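Local coordinates for FMN-binding domain-containing protein (Clostridium perfringens, PDB 3O6U), which is of unknown function but may bind the flavin cofactor FMN, at residues A[21-26]-A[103-108]; A[78-81]-A[85-88]; A[57-62]-A[66-71]; A[36-41]-A[45-50]. All coordinates share one frame; numbering follows the deposited sequence.

Overall arrangement
Contact 1 packs helix 92-111 on a sheet in which strands 19-27 and 32-41 are neighbours, and the second of these strands carries contact 4, so the two are tied directly: the backbone N of Lys-36 lies 2.7 Å from Ser-24 O. Contact 3, whose centre is about 13 Å from that of contact 4, adjoins it through Tyr-69 OH, 2.6 Å from Glu-39 OE1, probably a hydrogen bond. Helix 66-80 begins in contact 3 and ends in contact 2, with centres about 17 Å apart. Contacts 2, 3 and 4 all fall within the chain loop closed by contact 1, and all four belong to the presumed FMN-binding domain, in which no flavin is bound here.

Contact 1. Residues A[21-26]-A[103-108]; sequences AKLSIK and EKVLKN
Val-105 of helix 92-111 meets Ile-25 and Leu-23 of strand 19-27, and these three residues supply most of the 181 Å² buried between the segments. The methyl Val-105 CG1 serves both strand residues: it lies 3.8 Å from Leu-23 CD2 and equally 3.8 Å from Ile-25 CD1. The other methyl, Val-105 CG2, is 4.0 Å from Ile-25 CG1. The two approaches differ in direction. Ile-25 and Val-105 reach toward each other tip to tip, whereas Leu-23 crosses Val-105 at about a right angle and touches it with its CD2 branch. Ile-25 holds CG1 between its backbone N and carbonyl carbon (chi1 59°) and then runs extended, which carries CD1 to the helix; there it also comes within 4.3 Å of Leu-106 CD2. The segment axes approach to 9.3 Å and cross at -35°, so the helix lies over one face of the sheet, slanted to the strand. Leu-23 also touches Phe-98 and Ala-102 of the same helix and Val-9 of strand 5-11, while Val-105 leans on Tyr-7 of that strand. Ser-24 points away from the helix and bonds Thr-8 through its hydroxyl. Since carbon meets carbon at each of these contacts, helix and strand are held by the fit of their methyls and the exclusion of water, without the directional constraint of polar bonds.

Contact 2. Residues A[78-81]-A[85-88]; sequences IEKQ and IDVI
Lys-80 CA and Ile-85 CA, 6.9 Å apart, are the nearest CA pair between the segments, where the chain leaves helix 66-80 and returns alongside its last turns. Contact is made by the aliphatic part of Lys-80: its CG lies 3.9 Å from Ile-85 CG2, with CB of the lysine a little further from the same methyl, and the two side chains pass at a slant. The lysine chain bends at its second torsion (chi2 -109°) before running out straight. Its NZ stops 4.0 Å from Asp-86 OD1, too far for a salt bridge, so the charges probably attract only loosely at this solvent-exposed surface. The segments belong to a helix-loop-helix connection between helices 66-80 and 92-111. Gln-81 leaves helical geometry with a positive phi of 56°, and its NE2 folds back to Ile-78 O at 2.6 Å, using a lone pair in the carbonyl plane with an N-H...O angle of 151°; the OE1 of the same amide accepts the backbone N of Ile-32, linking the helix end to strand 32-41. Ile-85 is buried, touching Leu-73 and Ala-76 of the first helix and Phe-98 of the second, and its carbonyl oxygen accepts a bond from Lys-99 NZ.

Contact 3. Residues A[57-62]-A[66-71]; sequences KMTGVS and PAEYEP
Met-58, a selenomethionine, meets Pro-66 at the ring carbon CD, 4.3 Å from Met-58 CG. The CG of Met-58 stands opposite its own backbone N (chi1 164°), which carries the chain across toward the second helix. This is a loose distance, and Met-58 is poorly ordered, so the fit is approximate. Pro-66 also covers the tyrosine: its CA sits 3.4 Å above the ring plane of Tyr-69, over the centre, so one face of the aromatic ring lies against the first turn of its own helix. Thr-59 CG2 passes 4.4 Å from Glu-68 OE1, a peripheral touch; the hydroxyl of Thr-59 is instead bonded to Asn-55 O within helix 52-62. The buried Tyr-69 is hydrogen-bonded through OH to Glu-39 of strand 32-41, which ties this helix start to the sheet. The backbone N of Glu-70 bonds Pro-66 O at 2.8 Å, evidence that the helix is already formed at the proline. With three residues between the segments, the pair makes a short helix-loop-helix connection, and Pro-66 occupies the first turn of the second helix, a position that suits proline.

Contact 4. Residues A[36-41]-A[45-50]; sequences KYNEFN and NAMKRE
Lys-48 NZ and Glu-39 OE1 form a salt bridge of 2.8 Å in which the ammonium group comes from above the carboxylate plane. OE1 also receives Tyr-69 OH, while OE2 is bonded by Tyr-37 OH and Ser-94 OG, so this buried carboxylate is gripped at both oxygens. The backbones form a hairpin-like return: after strand 32-41 the chain doubles back and makes a single antiparallel bridge, with Phe-40 and Met-47 as a non-hydrogen-bonded pair. The bonds that flank it are Lys-48 N to Glu-39 O, 3.1 Å and almost straight, and Asn-41 N to Ala-46 O, 2.9 Å. A third, Asn-45 N to Asn-41 O at 2.7 Å, is more bent and closes the turn, where Asn-41 OD1 also accepts Thr-44 N. One water accepts from Arg-49 N and lies 2.7 Å from Glu-39 O, extending the link beyond the bridge. The guanidinium of Arg-49 lies with its edge near Tyr-37 O at an angle too poor for a hydrogen bond, and NH1 is salt-bridged to Glu-70 and Glu-74 of helix 66-80. Packing follows on the face carrying Asn-38 and Phe-40. Met-47 SE packs 3.6 Å from Asn-38 CB and stands 5.5 Å from the centre of the Phe-40 ring, 51° off its normal, an oblique Met-aromatic contact. Phe-40 holds CG between its backbone N and carbonyl carbon (chi1 69°), which sets the ring beside the returning chain; there Asn-45 OD1 stands 3.4 Å from Phe-40 CD1, with the ring and amide planes 66° apart.

Contact 1. Residues A[21-26]-A[103-108]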
loop_
_atom_site.group_PDB
_atom_site.type_symbol
_atom_site.label_atom_id
_atom_site.label_comp_id
_atom_site.label_asym_id
_atom_site.label_seq_id
_atom_site.Cartn_x
_atom_site.Cartn_y
_atom_site.Cartn_z
ATOM N N ALA A 21 -4.004 6.524 -0.543
ATOM C CA ALA A 21 -3.556 5.158 -0.289
ATOM C C ALA A 21 -2.962 4.998 1.122
ATOM O O ALA A 21 -2.242 5.861 1.650
ATOM C CB ALA A 21 -2.601 4.673 -1.367
ATOM N N LYS A 22 -3.278 3.846 1.693
ATOM C CA LYS A 22 -2.926 3.496 3.045
ATOM C C LYS A 22 -2.188 2.168 3.103
ATOM O O LYS A 22 -2.590 1.208 2.449
ATOM C CB LYS A 22 -4.241 3.366 3.828
ATOM C CG LYS A 22 -4.159 3.727 5.273
ATOM C CD LYS A 22 -5.432 3.357 5.988
ATOM C CE LYS A 22 -5.202 3.331 7.487
ATOM N NZ LYS A 22 -6.386 3.815 8.244
ATOM N N LEU A 23 -1.098 2.129 3.855
ATOM C CA LEU A 23 -0.393 0.881 4.065
ATOM C C LEU A 23 -0.233 0.625 5.561
ATOM O O LEU A 23 0.293 1.474 6.292
ATOM C CB LEU A 23 0.996 0.896 3.420
ATOM C CG LEU A 23 1.914 -0.296 3.740
ATOM C CD1 LEU A 23 1.244 -1.616 3.352
ATOM C CD2 LEU A 23 3.243 -0.119 3.001
ATOM N N SER A 24 -0.726 -0.525 6.019
ATOM C CA SER A 24 -0.523 -0.909 7.405
ATOM C C SER A 24 0.299 -2.181 7.457
ATOM O O SER A 24 0.180 -3.048 6.587
ATOM C CB SER A 24 -1.833 -1.181 8.149
ATOM O OG SER A 24 -2.362 0.022 8.648
ATOM N N ILE A 25 1.156 -2.267 8.467
ATOM C CA ILE A 25 1.898 -3.485 8.671
ATOM C C ILE A 25 1.924 -3.859 10.147
ATOM O O ILE A 25 1.634 -3.046 11.037
ATOM C CB ILE A 25 3.382 -3.425 8.137
ATOM C CG1 ILE A 25 4.178 -2.303 8.815
ATOM C CG2 ILE A 25 3.379 -3.279 6.619
ATOM C CD1 ILE A 25 5.684 -2.461 8.628
ATOM N N LYS A 26 2.185 -5.131 10.389
ATOM C CA LYS A 26 2.353 -5.589 11.752
ATOM C C LYS A 26 3.734 -6.274 11.731
ATOM O O LYS A 26 4.078 -7.025 10.812
ATOM C CB LYS A 26 1.226 -6.541 12.197
ATOM C CG LYS A 26 1.338 -7.028 13.646
ATOM C CD LYS A 26 0.188 -7.983 14.038
ATOM C CE LYS A 26 -1.158 -7.272 14.132
ATOM N NZ LYS A 26 -1.215 -6.281 15.246
ATOM N N GLU A 103 8.662 2.020 1.907
ATOM C CA GLU A 103 9.931 2.584 2.368
ATOM C C GLU A 103 9.685 3.402 3.637
ATOM O O GLU A 103 10.387 3.226 4.632
ATOM C CB GLU A 103 10.577 3.474 1.282
ATOM C CG GLU A 103 10.835 2.721 -0.028
ATOM C CD GLU A 103 11.276 3.609 -1.194
ATOM O OE1 GLU A 103 11.777 4.734 -0.954
ATOM O OE2 GLU A 103 11.134 3.160 -2.358
ATOM N N LYS A 104 8.667 4.258 3.629
ATOM C CA LYS A 104 8.416 5.074 4.800
ATOM C C LYS A 104 7.891 4.302 6.002
ATOM O O LYS A 104 8.305 4.586 7.125
ATOM C CB LYS A 104 7.474 6.231 4.466
ATOM C CG LYS A 104 7.336 7.203 5.632
ATOM C CD LYS A 104 8.680 7.858 5.949
ATOM C CE LYS A 104 8.546 8.941 7.020
ATOM N NZ LYS A 104 9.838 9.664 7.278
ATOM N N VAL A 105 7.005 3.320 5.795
ATOM C CA VAL A 105 6.488 2.558 6.945
ATOM C C VAL A 105 7.590 1.700 7.582
ATOM O O VAL A 105 7.625 1.539 8.806
ATOM C CB VAL A 105 5.201 1.694 6.580
ATOM C CG1 VAL A 105 5.545 0.303 6.025
ATOM C CG2 VAL A 105 4.320 1.581 7.822
ATOM N N LEU A 106 8.494 1.177 6.753
ATOM C CA LEU A 106 9.621 0.374 7.229
ATOM C C LEU A 106 10.635 1.224 8.008
ATOM O O LEU A 106 11.282 0.715 8.921
ATOM C CB LEU A 106 10.301 -0.338 6.047
ATOM C CG LEU A 106 9.488 -1.507 5.447
ATOM C CD1 LEU A 106 10.118 -2.031 4.162
ATOM C CD2 LEU A 106 9.381 -2.615 6.457
ATOM N N LYS A 107 10.786 2.502 7.653
ATOM C CA LYS A 107 11.696 3.350 8.407
ATOM C C LYS A 107 11.111 3.529 9.802
ATOM O O LYS A 107 11.842 3.509 10.798
ATOM C CB LYS A 107 11.859 4.740 7.778
ATOM C CG LYS A 107 12.851 4.806 6.625
ATOM C CD LYS A 107 13.415 6.221 6.477
ATOM C CE LYS A 107 12.298 7.274 6.437
ATOM N NZ LYS A 107 12.683 8.575 7.086
ATOM N N ASN A 108 9.794 3.709 9.870
ATOM C CA ASN A 108 9.121 3.918 11.148
ATOM C C ASN A 108 9.211 2.686 12.027
ATOM O O ASN A 108 9.293 2.789 13.248
ATOM C CB ASN A 108 7.657 4.320 10.924
ATOM C CG ASN A 108 7.519 5.693 10.284
ATOM O OD1 ASN A 108 8.488 6.441 10.155
ATOM N ND2 ASN A 108 6.305 6.033 9.892
#

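Contact 2. Residues A[78-81]-A[85-88]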
loop_
_atom_site.group_PDB
_atom_site.type_symbol
_atom_site.label_atom_id
_atom_site.label_comp_id
_atom_site.label_asym_id
_atom_site.label_seq_id
_atom_site.Cartn_x
_atom_site.Cartn_y
_atom_site.Cartn_z
ATOM N N ILE A 78 5.491 -9.054 2.345
ATOM C CA ILE A 78 5.745 -10.032 3.389
ATOM C C ILE A 78 6.811 -11.045 2.966
ATOM O O ILE A 78 7.644 -11.438 3.776
ATOM C CB ILE A 78 4.430 -10.723 3.793
ATOM C CG1 ILE A 78 3.500 -9.650 4.383
ATOM C CG2 ILE A 78 4.693 -11.867 4.790
ATOM C CD1 ILE A 78 2.100 -10.114 4.673
ATOM N N GLU A 79 6.808 -11.425 1.689
ATOM C CA GLU A 79 7.788 -12.362 1.142
ATOM C C GLU A 79 9.186 -11.727 1.058
ATOM O O GLU A 79 10.185 -12.384 1.315
ATOM C CB GLU A 79 7.362 -12.818 -0.264
ATOM C CG GLU A 79 8.338 -13.788 -0.950
ATOM C CD GLU A 79 8.348 -15.178 -0.321
ATOM O OE1 GLU A 79 7.477 -16.010 -0.665
ATOM O OE2 GLU A 79 9.231 -15.437 0.527
ATOM N N LYS A 80 9.261 -10.449 0.711
ATOM C CA LYS A 80 10.555 -9.782 0.575
ATOM C C LYS A 80 11.088 -9.167 1.848
ATOM O O LYS A 80 12.289 -8.946 1.985
ATOM C CB LYS A 80 10.469 -8.668 -0.473
ATOM C CG LYS A 80 10.363 -9.147 -1.907
ATOM C CD LYS A 80 11.646 -8.868 -2.668
ATOM C CE LYS A 80 11.645 -9.578 -4.011
ATOM N NZ LYS A 80 12.850 -9.253 -4.816
ATOM N N GLN A 81 10.187 -8.889 2.781
ATOM C CA GLN A 81 10.549 -8.222 4.026
ATOM C C GLN A 81 11.261 -6.883 3.765
ATOM O O GLN A 81 11.959 -6.367 4.635
ATOM C CB GLN A 81 11.400 -9.122 4.934
ATOM C CG GLN A 81 10.649 -10.357 5.463
ATOM C CD GLN A 81 9.498 -10.022 6.399
ATOM O OE1 GLN A 81 9.665 -9.294 7.379
ATOM N NE2 GLN A 81 8.323 -10.568 6.107
ATOM N N ILE A 85 10.285 -4.318 -3.968
ATOM C CA ILE A 85 9.548 -5.370 -4.656
ATOM C C ILE A 85 9.514 -5.073 -6.154
ATOM O O ILE A 85 9.821 -3.961 -6.576
ATOM C CB ILE A 85 8.084 -5.511 -4.140
ATOM C CG1 ILE A 85 7.369 -4.160 -4.167
ATOM C CG2 ILE A 85 8.078 -6.080 -2.741
ATOM C CD1 ILE A 85 5.902 -4.259 -4.573
ATOM N N ASP A 86 9.150 -6.077 -6.947
ATOM C CA ASP A 86 9.063 -5.944 -8.403
ATOM C C ASP A 86 7.723 -5.300 -8.745
ATOM O O ASP A 86 6.697 -5.666 -8.162
ATOM C CB ASP A 86 9.137 -7.323 -9.074
ATOM C CG ASP A 86 10.185 -8.232 -8.447
ATOM O OD1 ASP A 86 11.347 -7.789 -8.267
ATOM O OD2 ASP A 86 9.848 -9.398 -8.136
ATOM N N VAL A 87 7.703 -4.362 -9.685
ATOM C CA VAL A 87 6.428 -3.747 -9.988
ATOM C C VAL A 87 5.530 -4.779 -10.651
ATOM O O VAL A 87 6.011 -5.784 -11.157
ATOM C CB VAL A 87 6.586 -2.415 -10.823
ATOM C CG1 VAL A 87 7.731 -1.591 -10.246
ATOM C CG2 VAL A 87 6.775 -2.675 -12.286
ATOM N N ILE A 88 4.220 -4.595 -10.553
ATOM C CA ILE A 88 3.313 -5.546 -11.179
ATOM C C ILE A 88 2.852 -5.010 -12.542
ATOM O O ILE A 88 2.255 -3.937 -12.662
ATOM C CB ILE A 88 2.086 -5.860 -10.271
ATOM C CG1 ILE A 88 2.534 -6.680 -9.059
ATOM C CG2 ILE A 88 1.031 -6.636 -11.049
ATOM C CD1 ILE A 88 1.596 -6.549 -7.862
#

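Contact 3. Residues A[57-62]-A[66-71]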
loop_
_atom_site.group_PDB
_atom_site.type_symbol
_atom_site.label_atom_id
_atom_site.label_comp_id
_atom_site.label_asym_id
_atom_site.label_seq_id
_atom_site.Cartn_x
_atom_site.Cartn_y
_atom_site.Cartn_z
ATOM N N LYS A 57 -13.195 -2.318 -15.883
ATOM C CA LYS A 57 -12.589 -1.469 -16.895
ATOM C C LYS A 57 -11.049 -1.623 -16.818
ATOM O O LYS A 57 -10.363 -1.528 -17.845
ATOM C CB LYS A 57 -12.988 0.009 -16.660
ATOM C CG LYS A 57 -11.941 1.054 -17.076
ATOM C CD LYS A 57 -11.179 1.610 -15.867
ATOM C CE LYS A 57 -9.757 1.085 -15.797
ATOM N NZ LYS A 57 -8.816 1.954 -15.027
HETATM N N MSE A 58 -10.531 -1.911 -15.610
HETATM C CA MSE A 58 -9.079 -2.023 -15.340
HETATM C C MSE A 58 -8.474 -3.378 -15.697
HETATM O O MSE A 58 -7.351 -3.445 -16.205
HETATM C CB MSE A 58 -8.808 -1.616 -13.884
HETATM C CG MSE A 58 -7.449 -2.033 -13.338
HETATM SE SE MSE A 58 -5.991 -0.726 -13.475
HETATM C CE MSE A 58 -6.414 -0.113 -15.271
ATOM N N THR A 59 -9.196 -4.452 -15.381
ATOM C CA THR A 59 -8.805 -5.790 -15.837
ATOM C C THR A 59 -8.784 -5.603 -17.382
ATOM O O THR A 59 -7.790 -5.909 -18.042
ATOM C CB THR A 59 -9.890 -6.828 -15.498
ATOM O OG1 THR A 59 -10.387 -6.580 -14.176
ATOM C CG2 THR A 59 -9.303 -8.241 -15.563
ATOM N N GLY A 60 -9.898 -5.097 -17.925
ATOM C CA GLY A 60 -10.001 -4.807 -19.344
ATOM C C GLY A 60 -8.852 -4.035 -19.992
ATOM O O GLY A 60 -8.260 -4.542 -20.949
ATOM N N VAL A 61 -8.499 -2.848 -19.496
ATOM C CA VAL A 61 -7.450 -2.089 -20.165
ATOM C C VAL A 61 -6.063 -2.710 -20.130
ATOM O O VAL A 61 -5.552 -3.155 -21.156
ATOM C CB VAL A 61 -7.372 -0.596 -19.647
ATOM C CG1 VAL A 61 -8.765 0.031 -19.657
ATOM C CG2 VAL A 61 -6.752 -0.529 -18.263
ATOM N N SER A 62 -5.497 -2.784 -18.930
ATOM C CA SER A 62 -4.144 -3.272 -18.687
ATOM C C SER A 62 -4.082 -4.748 -18.385
ATOM O O SER A 62 -3.020 -5.352 -18.468
ATOM C CB SER A 62 -3.567 -2.537 -17.475
ATOM O OG SER A 62 -4.075 -3.106 -16.270
ATOM N N PRO A 66 -7.152 -3.346 -8.770
ATOM C CA PRO A 66 -6.891 -3.355 -7.316
ATOM C C PRO A 66 -7.215 -4.641 -6.580
ATOM O O PRO A 66 -6.449 -5.092 -5.726
ATOM C CB PRO A 66 -7.749 -2.185 -6.799
ATOM C CG PRO A 66 -8.128 -1.402 -8.032
ATOM C CD PRO A 66 -8.205 -2.395 -9.135
ATOM N N ALA A 67 -8.359 -5.190 -6.931
ATOM C CA ALA A 67 -8.855 -6.438 -6.378
ATOM C C ALA A 67 -7.771 -7.501 -6.497
ATOM O O ALA A 67 -7.620 -8.334 -5.611
ATOM C CB ALA A 67 -10.118 -6.849 -7.103
ATOM N N GLU A 68 -7.027 -7.455 -7.599
ATOM C CA GLU A 68 -5.896 -8.345 -7.795
ATOM C C GLU A 68 -4.552 -7.742 -7.315
ATOM O O GLU A 68 -3.845 -8.382 -6.531
ATOM C CB GLU A 68 -5.736 -8.706 -9.278
ATOM C CG GLU A 68 -7.066 -8.878 -9.984
ATOM C CD GLU A 68 -6.960 -9.584 -11.323
ATOM O OE1 GLU A 68 -6.492 -8.960 -12.302
ATOM O OE2 GLU A 68 -7.344 -10.776 -11.390
ATOM N N TYR A 69 -4.196 -6.526 -7.749
ATOM C CA TYR A 69 -2.874 -6.033 -7.380
ATOM C C TYR A 69 -2.630 -5.699 -5.931
ATOM O O TYR A 69 -1.509 -5.915 -5.455
ATOM C CB TYR A 69 -2.372 -4.871 -8.306
ATOM C CG TYR A 69 -3.102 -3.542 -8.273
ATOM C CD1 TYR A 69 -3.109 -2.735 -7.135
ATOM C CD2 TYR A 69 -3.748 -3.064 -9.411
ATOM C CE1 TYR A 69 -3.757 -1.495 -7.144
ATOM C CE2 TYR A 69 -4.384 -1.852 -9.418
ATOM C CZ TYR A 69 -4.389 -1.074 -8.295
ATOM O OH TYR A 69 -5.081 0.110 -8.335
ATOM N N GLU A 70 -3.657 -5.259 -5.199
ATOM C CA GLU A 70 -3.421 -4.876 -3.810
ATOM C C GLU A 70 -3.070 -6.048 -2.944
ATOM O O GLU A 70 -2.157 -5.963 -2.134
ATOM C CB GLU A 70 -4.602 -4.076 -3.224
ATOM C CG GLU A 70 -4.807 -2.729 -3.914
ATOM C CD GLU A 70 -5.942 -1.941 -3.313
ATOM O OE1 GLU A 70 -6.775 -2.564 -2.610
ATOM O OE2 GLU A 70 -6.010 -0.716 -3.546
ATOM N N PRO A 71 -3.787 -7.172 -3.100
ATOM C CA PRO A 71 -3.405 -8.298 -2.246
ATOM C C PRO A 71 -2.046 -8.845 -2.697
ATOM O O PRO A 71 -1.299 -9.380 -1.883
ATOM C CB PRO A 71 -4.542 -9.296 -2.430
ATOM C CG PRO A 71 -5.687 -8.477 -2.995
ATOM C CD PRO A 71 -5.023 -7.445 -3.846
#

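Contact 4. Residues A[36-41]-A[45-50]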
loop_
_atom_site.group_PDB
_atom_site.type_symbol
_atom_site.label_atom_id
_atom_site.label_comp_id
_atom_site.label_asym_id
_atom_site.label_seq_id
_atom_site.Cartn_x
_atom_site.Cartn_y
_atom_site.Cartn_z
ATOM N N LYS A 36 -1.433 -4.609 5.048
ATOM C CA LYS A 36 -2.730 -4.189 4.487
ATOM C C LYS A 36 -2.617 -2.916 3.656
ATOM O O LYS A 36 -2.302 -1.842 4.167
ATOM C CB LYS A 36 -3.786 -4.004 5.600
ATOM C CG LYS A 36 -5.215 -3.729 5.072
ATOM C CD LYS A 36 -6.305 -4.346 5.974
ATOM C CE LYS A 36 -7.423 -3.356 6.367
ATOM N NZ LYS A 36 -8.245 -2.821 5.231
ATOM N N TYR A 37 -2.865 -3.038 2.360
ATOM C CA TYR A 37 -2.759 -1.876 1.488
ATOM C C TYR A 37 -4.048 -1.583 0.731
ATOM O O TYR A 37 -4.583 -2.445 0.047
ATOM C CB TYR A 37 -1.598 -2.068 0.491
ATOM C CG TYR A 37 -1.512 -1.016 -0.592
ATOM C CD1 TYR A 37 -0.932 0.225 -0.342
ATOM C CD2 TYR A 37 -2.012 -1.263 -1.869
ATOM C CE1 TYR A 37 -0.852 1.200 -1.340
ATOM C CE2 TYR A 37 -1.941 -0.296 -2.871
ATOM C CZ TYR A 37 -1.355 0.930 -2.602
ATOM O OH TYR A 37 -1.272 1.888 -3.586
ATOM N N ASN A 38 -4.526 -0.351 0.849
ATOM C CA ASN A 38 -5.732 0.063 0.168
ATOM C C ASN A 38 -5.707 1.440 -0.458
ATOM O O ASN A 38 -5.297 2.414 0.181
ATOM C CB ASN A 38 -6.927 0.082 1.133
ATOM C CG ASN A 38 -7.366 -1.287 1.559
ATOM O OD1 ASN A 38 -7.982 -2.022 0.788
ATOM N ND2 ASN A 38 -7.047 -1.647 2.788
ATOM N N GLU A 39 -6.114 1.495 -1.727
ATOM C CA GLU A 39 -6.364 2.774 -2.384
ATOM C C GLU A 39 -7.863 2.992 -2.037
ATOM O O GLU A 39 -8.644 2.047 -1.942
ATOM C CB GLU A 39 -6.097 2.696 -3.871
ATOM C CG GLU A 39 -4.591 2.474 -4.116
ATOM C CD GLU A 39 -4.262 1.997 -5.521
ATOM O OE1 GLU A 39 -5.194 1.843 -6.339
ATOM O OE2 GLU A 39 -3.062 1.775 -5.810
ATOM N N PHE A 40 -8.253 4.234 -1.822
ATOM C CA PHE A 40 -9.610 4.486 -1.345
ATOM C C PHE A 40 -9.990 5.943 -1.484
ATOM O O PHE A 40 -9.140 6.822 -1.571
ATOM C CB PHE A 40 -9.707 4.041 0.132
ATOM C CG PHE A 40 -8.911 4.898 1.091
ATOM C CD1 PHE A 40 -9.520 5.953 1.776
ATOM C CD2 PHE A 40 -7.556 4.655 1.310
ATOM C CE1 PHE A 40 -8.790 6.757 2.668
ATOM C CE2 PHE A 40 -6.824 5.453 2.195
ATOM C CZ PHE A 40 -7.445 6.506 2.872
ATOM N N ASN A 41 -11.284 6.195 -1.483
ATOM C CA ASN A 41 -11.754 7.548 -1.678
ATOM C C ASN A 41 -11.566 8.368 -0.411
ATOM O O ASN A 41 -12.099 8.028 0.648
ATOM C CB ASN A 41 -13.217 7.495 -2.143
ATOM C CG ASN A 41 -13.812 8.858 -2.378
ATOM O OD1 ASN A 41 -14.261 9.522 -1.443
ATOM N ND2 ASN A 41 -13.812 9.294 -3.632
ATOM N N ASN A 45 -14.388 7.117 1.737
ATOM C CA ASN A 45 -13.681 5.976 2.277
ATOM C C ASN A 45 -14.001 4.647 1.582
ATOM O O ASN A 45 -13.633 3.565 2.061
ATOM C CB ASN A 45 -13.896 5.893 3.787
ATOM C CG ASN A 45 -12.734 5.231 4.484
ATOM O OD1 ASN A 45 -11.617 5.763 4.492
ATOM N ND2 ASN A 45 -12.976 4.054 5.062
ATOM N N ALA A 46 -14.697 4.735 0.460
ATOM C CA ALA A 46 -14.945 3.550 -0.345
ATOM C C ALA A 46 -13.596 3.022 -0.863
ATOM O O ALA A 46 -12.772 3.759 -1.419
ATOM C CB ALA A 46 -15.830 3.883 -1.544
HETATM N N MSE A 47 -13.388 1.740 -0.617
HETATM C CA MSE A 47 -12.220 0.992 -1.061
HETATM C C MSE A 47 -12.283 0.702 -2.570
HETATM O O MSE A 47 -13.291 0.232 -3.093
HETATM C CB MSE A 47 -12.175 -0.314 -0.289
HETATM C CG MSE A 47 -12.145 -0.083 1.221
HETATM SE SE MSE A 47 -10.452 0.758 1.788
HETATM C CE MSE A 47 -11.047 1.939 3.233
ATOM N N LYS A 48 -11.198 0.994 -3.261
ATOM C CA LYS A 48 -11.083 0.762 -4.698
ATOM C C LYS A 48 -11.177 -0.727 -5.073
ATOM O O LYS A 48 -11.679 -1.075 -6.138
ATOM C CB LYS A 48 -9.737 1.308 -5.174
ATOM C CG LYS A 48 -9.666 1.682 -6.626
ATOM C CD LYS A 48 -8.246 2.037 -7.019
ATOM C CE LYS A 48 -8.123 3.464 -7.525
ATOM N NZ LYS A 48 -6.677 3.889 -7.590
ATOM N N ARG A 49 -10.719 -1.616 -4.196
ATOM C CA ARG A 49 -10.740 -3.027 -4.558
ATOM C C ARG A 49 -12.114 -3.653 -4.435
ATOM O O ARG A 49 -12.324 -4.798 -4.842
ATOM C CB ARG A 49 -9.657 -3.792 -3.776
ATOM C CG ARG A 49 -10.042 -4.449 -2.469
ATOM C CD ARG A 49 -8.819 -4.331 -1.576
ATOM N NE ARG A 49 -8.465 -5.548 -0.876
ATOM C CZ ARG A 49 -7.285 -5.758 -0.297
ATOM N NH1 ARG A 49 -6.333 -4.827 -0.329
ATOM N NH2 ARG A 49 -7.058 -6.915 0.305
ATOM N N GLU A 50 -13.048 -2.869 -3.893
ATOM C CA GLU A 50 -14.435 -3.287 -3.765
ATOM C C GLU A 50 -15.267 -2.688 -4.901
ATOM O O GLU A 50 -16.441 -3.011 -5.038
ATOM C CB GLU A 50 -15.017 -2.834 -2.429
ATOM C CG GLU A 50 -14.459 -3.587 -1.222
ATOM C CD GLU A 50 -15.063 -3.092 0.088
ATOM O OE1 GLU A 50 -16.087 -2.378 0.047
ATOM O OE2 GLU A 50 -14.525 -3.417 1.166
HETATM O O HOH W 1 -8.494 -0.652 -2.150
#